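Local atomic coordinates of acyl-homoserine-lactone synthase (Mesorhizobium sp. ORS 3359, PDB entry 6WNS), a protein that makes acyl-homoserine lactone quorum-sensing signals, probably by transferring an acyl group from an acyl-coenzyme A to S-adenosylmethionine. Residues R3-N11 and E53-L61; L126-Q134 and D180-Q188. One frame throughout, in Å; residues are numbered along the deposited sequence.

Both contacts belong to one alpha/beta fold of the acetyltransferase clan, in which a seven-stranded mixed sheet is covered by helices. Contact 1 lies at one margin of the sheet, where strand 4-7, outermost within the chain, pairs antiparallel with strand 56-60. Contact 2 sets helix 121-135 against helix 183-192 and Val181, which follows strand 174-180. Their centres are about 16 Å apart, and along the chain the first is complete before the second begins. They meet where Ile4, Leu6 and Val58 pack on Gly128 and Thr132, so helix 121-135 touches strands 4-7 and 56-60 on one side and helix 183-192 on another.

Contact 1 of 2, residues R3-N11 and E53-L61; sequences RIHLVTWEN and EHALYVLAL
His5 with Leu59 and Val7 with Tyr57 are the hydrogen-bonded pairs of antiparallel strands 4-7 and 56-60, four straight backbone bonds in all (His5 N to Leu59 O, 2.8 Å), while Ile4-Ala60 and Leu6-Val58 are non-hydrogen-bonded pairs. Leu61 N extends the pattern to Arg3 O. Past Val7 the strands part, and a water bridges them, accepting from Trp9 N and lying near Glu53 O and Ala55 O. There the turn after Thr8 is tied by the Asn11 amide: its OD1 accepts from Thr8 N at 2.7 Å, and its ND2 gives to Leu6 O, which lies nearly in the amide plane.

Two CH-pi contacts flank the pairing. Leu61 CD1 stands over the centre of the His5 imidazole, 3.7 Å from its centroid, and the two side chains cross at about a right angle; His5 ND1 bonds to the Tyr15 hydroxyl. At the other end Glu53 CB lies over one face of the Trp9 indole, 3.8 Å from the six-membered-ring centroid. Trp9 CG, anti to the backbone N (chi1 -170°), carries the ring to that methylene.

Apolar contacts fill both faces. Ile4 CG2 meets Val58 CG1 at 3.3 Å, tighter than usual, and Ile4 CD1 touches Ala60 CB; this face lies against helix 121-135. On the other, Val7 CG2 approaches Leu59 CD1 at 4.1 Å, under helix 16-31. Backbone bonding thus sets the register, while apolar groups on both faces, aliphatic toward helix 121-135 and joined by the Tyr57 ring toward helix 16-31, pack against the helices.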
ATOM      1  N   ARG A   3       3.266  15.488   2.343  1.00 85.38           N
ATOM      2  CA  ARG A   3       3.145  15.280   0.881  1.00 81.94           C
ATOM      3  C   ARG A   3       3.514  13.838   0.506  1.00 77.16           C
ATOM      4  O   ARG A   3       4.359  13.212   1.201  1.00 71.26           O
ATOM      5  CB  ARG A   3       4.054  16.243   0.113  1.00 83.93           C
ATOM      6  CG  ARG A   3       3.701  17.709   0.260  1.00 88.96           C
ATOM      7  CD  ARG A   3       2.412  18.056  -0.477  1.00 91.85           C
ATOM      8  NE  ARG A   3       2.111  19.467  -0.322  1.00100.15           N
ATOM      9  CZ  ARG A   3       1.418  20.022   0.688  1.00103.39           C
ATOM     10  NH1 ARG A   3       0.908  19.289   1.668  1.00100.90           N
ATOM     11  NH2 ARG A   3       1.209  21.330   0.700  1.00112.84           N
ATOM     12  N   ILE A   4       2.913  13.334  -0.573  1.00 76.20           N
ATOM     13  CA  ILE A   4       3.091  11.926  -1.023  1.00 74.53           C
ATOM     14  C   ILE A   4       4.193  11.921  -2.083  1.00 71.19           C
ATOM     15  O   ILE A   4       4.096  12.693  -3.075  1.00 76.81           O
ATOM     16  CB  ILE A   4       1.747  11.372  -1.519  1.00 78.29           C
ATOM     17  CG1 ILE A   4       0.704  11.387  -0.395  1.00 84.32           C
ATOM     18  CG2 ILE A   4       1.918   9.983  -2.103  1.00 76.52           C
ATOM     19  CD1 ILE A   4       0.924  10.357   0.674  1.00 84.16           C
ATOM     20  N   HIS A   5       5.251  11.179  -1.832  1.00 67.03           N
ATOM     21  CA  HIS A   5       6.403  11.027  -2.745  1.00 65.32           C
ATOM     22  C   HIS A   5       6.477   9.612  -3.326  1.00 63.63           C
ATOM     23  O   HIS A   5       6.279   8.609  -2.585  1.00 62.11           O
ATOM     24  CB  HIS A   5       7.713  11.244  -2.011  1.00 64.76           C
ATOM     25  CG  HIS A   5       7.884  12.611  -1.495  1.00 66.37           C
ATOM     26  ND1 HIS A   5       8.976  13.375  -1.833  1.00 68.25           N
ATOM     27  CD2 HIS A   5       7.121  13.353  -0.664  1.00 70.44           C
ATOM     28  CE1 HIS A   5       8.857  14.564  -1.289  1.00 72.64           C
ATOM     29  NE2 HIS A   5       7.746  14.555  -0.542  1.00 72.62           N
ATOM     30  N   LEU A   6       6.737   9.562  -4.618  1.00 62.21           N
ATOM     31  CA  LEU A   6       6.765   8.311  -5.394  1.00 62.16           C
ATOM     32  C   LEU A   6       8.226   7.937  -5.573  1.00 59.91           C
ATOM     33  O   LEU A   6       8.942   8.661  -6.316  1.00 57.79           O
ATOM     34  CB  LEU A   6       6.114   8.514  -6.755  1.00 65.65           C
ATOM     35  CG  LEU A   6       6.341   7.338  -7.686  1.00 61.29           C
ATOM     36  CD1 LEU A   6       5.792   6.039  -7.053  1.00 59.15           C
ATOM     37  CD2 LEU A   6       5.726   7.639  -9.024  1.00 65.07           C
ATOM     38  N   VAL A   7       8.647   6.878  -4.889  1.00 56.32           N
ATOM     39  CA  VAL A   7      10.047   6.372  -5.015  1.00 54.48           C
ATOM     40  C   VAL A   7      10.055   5.115  -5.855  1.00 48.66           C
ATOM     41  O   VAL A   7       9.288   4.151  -5.566  1.00 46.94           O
ATOM     42  CB  VAL A   7      10.703   6.144  -3.651  1.00 53.01           C
ATOM     43  CG1 VAL A   7      12.168   5.924  -3.831  1.00 51.38           C
ATOM     44  CG2 VAL A   7      10.468   7.368  -2.755  1.00 56.42           C
ATOM     45  N   THR A   8      10.889   5.148  -6.883  1.00 50.40           N
ATOM     46  CA  THR A   8      10.991   4.065  -7.873  1.00 50.47           C
ATOM     47  C   THR A   8      12.441   3.661  -8.033  1.00 49.85           C
ATOM     48  O   THR A   8      13.337   4.319  -7.510  1.00 49.31           O
ATOM     49  CB  THR A   8      10.466   4.502  -9.240  1.00 54.02           C
ATOM     50  OG1 THR A   8      11.371   5.450  -9.833  1.00 54.66           O
ATOM     51  CG2 THR A   8       9.073   5.049  -9.059  1.00 58.42           C
ATOM     52  N   TRP A   9      12.679   2.648  -8.849  1.00 50.76           N
ATOM     53  CA  TRP A   9      14.057   2.324  -9.228  1.00 48.40           C
ATOM     54  C   TRP A   9      14.729   3.561  -9.793  1.00 50.55           C
ATOM     55  O   TRP A   9      15.896   3.766  -9.513  1.00 50.87           O
ATOM     56  CB  TRP A   9      14.063   1.198 -10.268  1.00 51.68           C
ATOM     57  CG  TRP A   9      15.427   0.654 -10.523  1.00 50.34           C
ATOM     58  CD1 TRP A   9      16.199   0.755 -11.643  1.00 53.61           C
ATOM     59  CD2 TRP A   9      16.201  -0.085  -9.570  1.00 49.58           C
ATOM     60  NE1 TRP A   9      17.386   0.100 -11.450  1.00 51.43           N
ATOM     61  CE2 TRP A   9      17.416  -0.429 -10.200  1.00 53.24           C
ATOM     62  CE3 TRP A   9      15.984  -0.437  -8.236  1.00 47.12           C
ATOM     63  CZ2 TRP A   9      18.405  -1.167  -9.546  1.00 52.51           C
ATOM     64  CZ3 TRP A   9      16.944  -1.219  -7.633  1.00 46.92           C
ATOM     65  CH2 TRP A   9      18.135  -1.534  -8.262  1.00 45.99           C
ATOM     66  N   GLU A  10      14.043   4.376 -10.604  1.00 57.45           N
ATOM     67  CA  GLU A  10      14.712   5.443 -11.354  1.00 55.60           C
ATOM     68  C   GLU A  10      15.238   6.503 -10.391  1.00 56.62           C
ATOM     69  O   GLU A  10      16.257   7.096 -10.706  1.00 57.45           O
ATOM     70  CB  GLU A  10      13.764   6.096 -12.361  1.00 62.11           C
ATOM     71  CG  GLU A  10      13.476   5.254 -13.569  1.00 66.49           C
ATOM     72  CD  GLU A  10      12.789   6.060 -14.664  1.00 71.73           C
ATOM     73  OE1 GLU A  10      13.311   6.126 -15.785  1.00 78.03           O
ATOM     74  OE2 GLU A  10      11.752   6.680 -14.366  1.00 77.18           O
ATOM     75  N   ASN A  11      14.515   6.848  -9.324  1.00 58.53           N
ATOM     76  CA  ASN A  11      14.929   7.976  -8.435  1.00 60.62           C
ATOM     77  C   ASN A  11      15.424   7.437  -7.073  1.00 56.62           C
ATOM     78  O   ASN A  11      15.520   8.232  -6.088  1.00 52.42           O
ATOM     79  CB  ASN A  11      13.814   9.034  -8.308  1.00 60.95           C
ATOM     80  CG  ASN A  11      12.584   8.504  -7.614  1.00 58.72           C
ATOM     81  OD1 ASN A  11      12.490   7.305  -7.289  1.00 56.05           O
ATOM     82  ND2 ASN A  11      11.643   9.398  -7.359  1.00 58.97           N
ATOM     83  N   GLU A  53      13.630  -4.005  -8.158  1.00 38.79           N
ATOM     84  CA  GLU A  53      13.636  -2.908  -9.138  1.00 40.92           C
ATOM     85  C   GLU A  53      12.221  -2.643  -9.660  1.00 43.15           C
ATOM     86  O   GLU A  53      12.033  -1.558 -10.209  1.00 43.85           O
ATOM     87  CB  GLU A  53      14.596  -3.186 -10.304  1.00 45.19           C
ATOM     88  CG  GLU A  53      14.171  -4.346 -11.181  1.00 46.49           C
ATOM     89  CD  GLU A  53      14.701  -5.711 -10.782  1.00 49.90           C
ATOM     90  OE1 GLU A  53      15.006  -5.968  -9.539  1.00 44.60           O
ATOM     91  OE2 GLU A  53      14.860  -6.543 -11.734  1.00 53.53           O
ATOM     92  N   HIS A  54      11.256  -3.555  -9.456  1.00 38.85           N
ATOM     93  CA  HIS A  54       9.867  -3.376  -9.939  1.00 43.20           C
ATOM     94  C   HIS A  54       8.957  -2.749  -8.906  1.00 44.62           C
ATOM     95  O   HIS A  54       7.851  -2.283  -9.273  1.00 46.81           O
ATOM     96  CB  HIS A  54       9.283  -4.710 -10.375  1.00 46.95           C
ATOM     97  CG  HIS A  54       9.993  -5.311 -11.528  1.00 49.29           C
ATOM     98  ND1 HIS A  54       9.969  -4.727 -12.772  1.00 52.12           N
ATOM     99  CD2 HIS A  54      10.808  -6.392 -11.608  1.00 49.00           C
ATOM    100  CE1 HIS A  54      10.761  -5.411 -13.573  1.00 54.21           C
ATOM    101  NE2 HIS A  54      11.277  -6.446 -12.879  1.00 54.16           N
ATOM    102  N   ALA A  55       9.400  -2.614  -7.656  1.00 42.69           N
ATOM    103  CA  ALA A  55       8.568  -2.016  -6.602  1.00 43.03           C
ATOM    104  C   ALA A  55       8.460  -0.510  -6.780  1.00 43.91           C
ATOM    105  O   ALA A  55       9.458   0.152  -7.158  1.00 44.65           O
ATOM    106  CB  ALA A  55       9.062  -2.382  -5.215  1.00 39.98           C
ATOM    107  N   LEU A  56       7.269   0.001  -6.426  1.00 45.25           N
ATOM    108  CA  LEU A  56       6.981   1.419  -6.207  1.00 45.46           C
ATOM    109  C   LEU A  56       6.682   1.672  -4.737  1.00 45.04           C
ATOM    110  O   LEU A  56       5.878   0.968  -4.179  1.00 46.18           O
ATOM    111  CB  LEU A  56       5.769   1.816  -7.054  1.00 48.23           C
ATOM    112  CG  LEU A  56       5.765   1.299  -8.494  1.00 49.43           C
ATOM    113  CD1 LEU A  56       4.465   1.772  -9.141  1.00 52.01           C
ATOM    114  CD2 LEU A  56       6.946   1.815  -9.272  1.00 49.72           C
ATOM    115  N   TYR A  57       7.290   2.710  -4.177  1.00 46.88           N
ATOM    116  CA  TYR A  57       7.097   3.136  -2.769  1.00 45.97           C
ATOM    117  C   TYR A  57       6.379   4.482  -2.787  1.00 51.24           C
ATOM    118  O   TYR A  57       6.844   5.503  -3.329  1.00 51.79           O
ATOM    119  CB  TYR A  57       8.429   3.149  -2.033  1.00 45.73           C
ATOM    120  CG  TYR A  57       9.111   1.815  -2.107  1.00 44.05           C
ATOM    121  CD1 TYR A  57       8.720   0.787  -1.266  1.00 40.44           C
ATOM    122  CD2 TYR A  57      10.074   1.557  -3.064  1.00 46.69           C
ATOM    123  CE1 TYR A  57       9.316  -0.474  -1.341  1.00 38.68           C
ATOM    124  CE2 TYR A  57      10.630   0.295  -3.202  1.00 41.33           C
ATOM    125  CZ  TYR A  57      10.255  -0.724  -2.329  1.00 39.64           C
ATOM    126  OH  TYR A  57      10.830  -1.949  -2.372  1.00 38.20           O
ATOM    127  N   VAL A  58       5.203   4.464  -2.199  1.00 49.88           N
ATOM    128  CA  VAL A  58       4.376   5.673  -2.008  1.00 53.35           C
ATOM    129  C   VAL A  58       4.481   6.135  -0.566  1.00 52.88           C
ATOM    130  O   VAL A  58       3.809   5.552   0.306  1.00 56.97           O
ATOM    131  CB  VAL A  58       2.925   5.397  -2.359  1.00 57.16           C
ATOM    132  CG1 VAL A  58       2.177   6.718  -2.372  1.00 62.19           C
ATOM    133  CG2 VAL A  58       2.827   4.687  -3.709  1.00 57.66           C
ATOM    134  N   LEU A  59       5.335   7.119  -0.332  1.00 53.97           N
ATOM    135  CA  LEU A  59       5.737   7.512   1.028  1.00 54.24           C
ATOM    136  C   LEU A  59       5.199   8.900   1.369  1.00 60.76           C
ATOM    137  O   LEU A  59       5.437   9.871   0.599  1.00 61.94           O
ATOM    138  CB  LEU A  59       7.246   7.444   1.089  1.00 55.01           C
ATOM    139  CG  LEU A  59       7.799   6.037   0.765  1.00 49.83           C
ATOM    140  CD1 LEU A  59       9.267   6.067   0.968  1.00 50.60           C
ATOM    141  CD2 LEU A  59       7.110   4.972   1.644  1.00 49.73           C
ATOM    142  N   ALA A  60       4.573   8.976   2.541  1.00 61.44           N
ATOM    143  CA  ALA A  60       4.128  10.247   3.152  1.00 63.98           C
ATOM    144  C   ALA A  60       5.266  10.814   4.020  1.00 66.49           C
ATOM    145  O   ALA A  60       5.661  10.120   5.010  1.00 62.98           O
ATOM    146  CB  ALA A  60       2.870   9.983   3.913  1.00 67.36           C
ATOM    147  N   LEU A  61       5.787  12.017   3.666  1.00 68.36           N
ATOM    148  CA  LEU A  61       6.955  12.689   4.315  1.00 70.99           C
ATOM    149  C   LEU A  61       6.512  14.010   4.918  1.00 74.26           C
ATOM    150  O   LEU A  61       5.389  14.271   4.664  1.00 74.30           O
ATOM    151  CB  LEU A  61       8.001  13.007   3.251  1.00 70.38           C
ATOM    152  CG  LEU A  61       8.481  11.779   2.489  1.00 64.79           C
ATOM    153  CD1 LEU A  61       9.769  12.069   1.771  1.00 63.45           C
ATOM    154  CD2 LEU A  61       8.632  10.574   3.438  1.00 63.49           C
TER
HETATM  155  O   HOH W   1      10.463   0.583  -9.525  1.00 42.71           O

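Contact 2 of 2, residues L126-Q134 and D180-Q188; sequences LCGLLETAQ and DVTPEAIEQ
Ile186 is a knob in the hole formed by Cys127, Leu130, Glu131 and Gln134, and each of its branches has its own partners. CG1 presses on Leu130 CB at 3.5 Å, the two side chains sliding past each other in opposite directions. With CG1 anti to the carbonyl carbon (chi1 -71°), CG2 is left anti to the backbone N and reaches Cys127 SG and Glu131 OE1; CD1 lies 3.4 Å from Gln134 OE1. Cutting this side chain back to an alanine is likely to open a gap between the helices, leaving Leu130 CB without its partner CG1 and the Gln134 amide with Pro183 alone of its two apolar neighbours across this contact.

Val181, just ahead of helix 183-192, packs CG1 against Leu130 O at 3.4 Å and CG2 against Ala133 CB at 4.0 Å, while Leu130 CD1 meets Ala185 CB. Farther out, Thr182 is the N-cap of helix 183-192, its OG1 accepting a weak bond from Ala185 N. Ile141 of strand 140-146 packs on both Ala133 and Val181. No hydrogen bond crosses between the segments, so helices 155° apart in direction are joined by shape and apolar burial and, beyond these segments, by the Glu131-Arg190 salt bridge between the same two helices.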
ATOM      1  N   LEU A 126      -3.865   7.212   1.874  1.00 66.48           N
ATOM      2  CA  LEU A 126      -4.886   6.528   1.041  1.00 67.03           C
ATOM      3  C   LEU A 126      -5.169   7.389  -0.225  1.00 71.34           C
ATOM      4  O   LEU A 126      -5.003   6.923  -1.350  1.00 71.73           O
ATOM      5  CB  LEU A 126      -6.123   6.327   1.918  1.00 67.20           C
ATOM      6  CG  LEU A 126      -6.036   5.240   2.996  1.00 67.00           C
ATOM      7  CD1 LEU A 126      -7.224   5.323   3.929  1.00 71.36           C
ATOM      8  CD2 LEU A 126      -6.017   3.858   2.352  1.00 66.78           C
ATOM      9  N   CYS A 127      -5.507   8.655  -0.053  1.00 72.65           N
ATOM     10  CA  CYS A 127      -5.690   9.575  -1.206  1.00 79.31           C
ATOM     11  C   CYS A 127      -4.448   9.569  -2.121  1.00 79.19           C
ATOM     12  O   CYS A 127      -4.622   9.592  -3.343  1.00 80.95           O
ATOM     13  CB  CYS A 127      -5.980  10.977  -0.712  1.00 84.17           C
ATOM     14  SG  CYS A 127      -6.845  11.879  -2.007  1.00 95.95           S
ATOM     15  N   GLY A 128      -3.236   9.491  -1.550  1.00 74.72           N
ATOM     16  CA  GLY A 128      -1.968   9.656  -2.283  1.00 73.90           C
ATOM     17  C   GLY A 128      -1.704   8.434  -3.132  1.00 70.24           C
ATOM     18  O   GLY A 128      -1.119   8.565  -4.245  1.00 69.81           O
ATOM     19  N   LEU A 129      -2.144   7.287  -2.607  1.00 70.00           N
ATOM     20  CA  LEU A 129      -2.081   5.971  -3.292  1.00 67.42           C
ATOM     21  C   LEU A 129      -2.919   6.086  -4.570  1.00 71.20           C
ATOM     22  O   LEU A 129      -2.374   5.767  -5.620  1.00 66.07           O
ATOM     23  CB  LEU A 129      -2.600   4.844  -2.398  1.00 64.42           C
ATOM     24  CG  LEU A 129      -2.456   3.447  -3.006  1.00 65.16           C
ATOM     25  CD1 LEU A 129      -0.979   2.997  -3.042  1.00 63.56           C
ATOM     26  CD2 LEU A 129      -3.327   2.423  -2.278  1.00 65.57           C
ATOM     27  N   LEU A 130      -4.175   6.534  -4.477  1.00 75.30           N
ATOM     28  CA  LEU A 130      -5.088   6.607  -5.658  1.00 79.01           C
ATOM     29  C   LEU A 130      -4.541   7.614  -6.660  1.00 82.10           C
ATOM     30  O   LEU A 130      -4.574   7.333  -7.868  1.00 85.43           O
ATOM     31  CB  LEU A 130      -6.486   7.039  -5.238  1.00 81.33           C
ATOM     32  CG  LEU A 130      -7.200   6.072  -4.309  1.00 81.32           C
ATOM     33  CD1 LEU A 130      -8.531   6.651  -3.870  1.00 83.77           C
ATOM     34  CD2 LEU A 130      -7.366   4.723  -4.985  1.00 79.97           C
ATOM     35  N   GLU A 131      -4.045   8.740  -6.159  1.00 83.75           N
ATOM     36  CA  GLU A 131      -3.514   9.826  -7.013  1.00 87.94           C
ATOM     37  C   GLU A 131      -2.258   9.340  -7.745  1.00 82.18           C
ATOM     38  O   GLU A 131      -2.079   9.649  -8.936  1.00 78.91           O
ATOM     39  CB  GLU A 131      -3.290  11.082  -6.174  1.00 90.80           C
ATOM     40  CG  GLU A 131      -4.585  11.822  -5.928  1.00 91.93           C
ATOM     41  CD  GLU A 131      -4.409  13.215  -5.287  1.00 98.55           C
ATOM     42  OE1 GLU A 131      -5.129  13.506  -4.348  1.00103.28           O
ATOM     43  OE2 GLU A 131      -3.599  14.027  -5.788  1.00104.75           O
ATOM     44  N   THR A 132      -1.376   8.634  -7.066  1.00 75.34           N
ATOM     45  CA  THR A 132      -0.150   8.097  -7.697  1.00 72.88           C
ATOM     46  C   THR A 132      -0.560   7.068  -8.742  1.00 70.95           C
ATOM     47  O   THR A 132      -0.002   7.159  -9.916  1.00 76.07           O
ATOM     48  CB  THR A 132       0.792   7.559  -6.637  1.00 69.22           C
ATOM     49  OG1 THR A 132       0.937   8.626  -5.694  1.00 70.60           O
ATOM     50  CG2 THR A 132       2.117   7.109  -7.212  1.00 70.46           C
ATOM     51  N   ALA A 133      -1.566   6.206  -8.403  1.00 68.28           N
ATOM     52  CA  ALA A 133      -1.942   5.139  -9.357  1.00 72.99           C
ATOM     53  C   ALA A 133      -2.561   5.800 -10.611  1.00 77.92           C
ATOM     54  O   ALA A 133      -2.238   5.358 -11.743  1.00 81.43           O
ATOM     55  CB  ALA A 133      -2.877   4.158  -8.699  1.00 71.25           C
ATOM     56  N   GLN A 134      -3.365   6.849 -10.393  1.00 78.49           N
ATOM     57  CA  GLN A 134      -4.002   7.662 -11.457  1.00 85.98           C
ATOM     58  C   GLN A 134      -2.909   8.143 -12.397  1.00 87.11           C
ATOM     59  O   GLN A 134      -2.983   7.869 -13.602  1.00 92.72           O
ATOM     60  CB  GLN A 134      -4.693   8.891 -10.862  1.00 89.04           C
ATOM     61  CG  GLN A 134      -5.430   9.747 -11.910  1.00 96.71           C
ATOM     62  CD  GLN A 134      -6.986   9.545 -11.861  1.00101.84           C
ATOM     63  OE1 GLN A 134      -7.683  10.373 -11.261  1.00104.80           O
ATOM     64  NE2 GLN A 134      -7.486   8.559 -12.713  1.00107.74           N
ATOM     65  N   ASP A 180     -11.132  -0.214  -8.027  1.00 83.82           N
ATOM     66  CA  ASP A 180     -11.094   0.790  -9.120  1.00 87.90           C
ATOM     67  C   ASP A 180     -10.457   2.093  -8.526  1.00 87.09           C
ATOM     68  O   ASP A 180     -10.877   2.692  -7.527  1.00 92.72           O
ATOM     69  CB  ASP A 180     -12.476   1.059  -9.738  1.00 94.56           C
ATOM     70  CG  ASP A 180     -13.026  -0.178 -10.411  1.00 97.37           C
ATOM     71  OD1 ASP A 180     -12.203  -1.104 -10.693  1.00 99.50           O
ATOM     72  OD2 ASP A 180     -14.274  -0.179 -10.706  1.00118.79           O
ATOM     73  N   VAL A 181      -9.517   2.590  -9.391  1.00 84.39           N
ATOM     74  CA  VAL A 181      -8.830   3.911  -9.254  1.00 85.17           C
ATOM     75  C   VAL A 181      -9.660   4.921 -10.054  1.00 91.83           C
ATOM     76  O   VAL A 181      -9.453   5.021 -11.251  1.00 96.36           O
ATOM     77  CB  VAL A 181      -7.362   3.845  -9.731  1.00 80.69           C
ATOM     78  CG1 VAL A 181      -6.651   5.172  -9.547  1.00 81.19           C
ATOM     79  CG2 VAL A 181      -6.570   2.735  -9.049  1.00 75.52           C
ATOM     80  N   THR A 182     -10.616   5.582  -9.402  1.00 97.68           N
ATOM     81  CA  THR A 182     -11.597   6.483 -10.045  1.00 99.79           C
ATOM     82  C   THR A 182     -11.406   7.908  -9.490  1.00103.45           C
ATOM     83  O   THR A 182     -11.043   8.102  -8.269  1.00 98.47           O
ATOM     84  CB  THR A 182     -13.005   5.872  -9.948  1.00101.71           C
ATOM     85  OG1 THR A 182     -13.508   5.765  -8.603  1.00100.18           O
ATOM     86  CG2 THR A 182     -13.042   4.494 -10.578  1.00 99.25           C
ATOM     87  N   PRO A 183     -11.569   8.938 -10.373  1.00109.08           N
ATOM     88  CA  PRO A 183     -11.547  10.349  -9.966  1.00109.24           C
ATOM     89  C   PRO A 183     -12.442  10.706  -8.686  1.00110.45           C
ATOM     90  O   PRO A 183     -12.197  11.737  -7.980  1.00116.79           O
ATOM     91  CB  PRO A 183     -12.040  11.036 -11.253  1.00115.13           C
ATOM     92  CG  PRO A 183     -11.405  10.214 -12.342  1.00114.09           C
ATOM     93  CD  PRO A 183     -11.594   8.793 -11.846  1.00110.94           C
ATOM     94  N   GLU A 184     -13.481   9.796  -8.564  1.00108.93           N
ATOM     95  CA  GLU A 184     -14.608   9.964  -7.605  1.00114.22           C
ATOM     96  C   GLU A 184     -14.084   9.468  -6.264  1.00110.46           C
ATOM     97  O   GLU A 184     -14.128  10.259  -5.260  1.00108.64           O
ATOM     98  CB  GLU A 184     -15.922   9.265  -8.029  1.00124.26           C
ATOM     99  CG  GLU A 184     -15.815   8.163  -9.099  1.00126.46           C
ATOM    100  CD  GLU A 184     -15.906   8.588 -10.573  1.00125.08           C
ATOM    101  OE1 GLU A 184     -14.853   8.636 -11.258  1.00119.23           O
ATOM    102  OE2 GLU A 184     -17.026   8.814 -11.050  1.00133.63           O
ATOM    103  N   ALA A 185     -13.552   8.240  -6.275  1.00104.54           N
ATOM    104  CA  ALA A 185     -12.925   7.592  -5.102  1.00 98.25           C
ATOM    105  C   ALA A 185     -12.017   8.677  -4.479  1.00 98.21           C
ATOM    106  O   ALA A 185     -12.210   9.095  -3.212  1.00107.74           O
ATOM    107  CB  ALA A 185     -12.232   6.319  -5.547  1.00 92.16           C
ATOM    108  N   ILE A 186     -11.198   9.306  -5.358  1.00 97.45           N
ATOM    109  CA  ILE A 186     -10.224  10.340  -4.913  1.00 95.95           C
ATOM    110  C   ILE A 186     -10.956  11.476  -4.188  1.00100.27           C
ATOM    111  O   ILE A 186     -10.536  11.843  -3.064  1.00 98.24           O
ATOM    112  CB  ILE A 186      -9.373  10.813  -6.100  1.00 98.04           C
ATOM    113  CG1 ILE A 186      -8.390   9.708  -6.517  1.00 95.80           C
ATOM    114  CG2 ILE A 186      -8.637  12.089  -5.736  1.00 99.62           C
ATOM    115  CD1 ILE A 186      -8.225   9.568  -8.027  1.00100.12           C
ATOM    116  N   GLU A 187     -12.009  12.016  -4.801  1.00103.09           N
ATOM    117  CA  GLU A 187     -12.695  13.225  -4.291  1.00109.73           C
ATOM    118  C   GLU A 187     -13.273  12.977  -2.885  1.00109.09           C
ATOM    119  O   GLU A 187     -13.002  13.827  -1.922  1.00114.38           O
ATOM    120  CB  GLU A 187     -13.811  13.647  -5.254  1.00118.21           C
ATOM    121  CG  GLU A 187     -13.423  14.859  -6.047  1.00122.89           C
ATOM    122  CD  GLU A 187     -12.755  15.875  -5.152  1.00123.28           C
ATOM    123  OE1 GLU A 187     -11.439  16.070  -5.382  1.00122.86           O
ATOM    124  OE2 GLU A 187     -13.541  16.417  -4.187  1.00126.75           O
ATOM    125  N   GLN A 188     -14.054  11.892  -2.771  1.00106.90           N
ATOM    126  CA  GLN A 188     -14.815  11.534  -1.541  1.00111.55           C
ATOM    127  C   GLN A 188     -13.785  11.323  -0.404  1.00104.85           C
ATOM    128  O   GLN A 188     -14.051  11.713   0.766  1.00106.50           O
ATOM    129  CB  GLN A 188     -15.682  10.292  -1.817  1.00115.21           C
ATOM    130  CG  GLN A 188     -17.192  10.489  -1.637  1.00124.30           C
ATOM    131  CD  GLN A 188     -17.610  11.059  -0.301  1.00128.58           C
ATOM    132  OE1 GLN A 188     -17.747  12.366  -0.173  1.00138.40           O
ATOM    133  NE2 GLN A 188     -17.930  10.104   0.674  1.00123.83           N
TER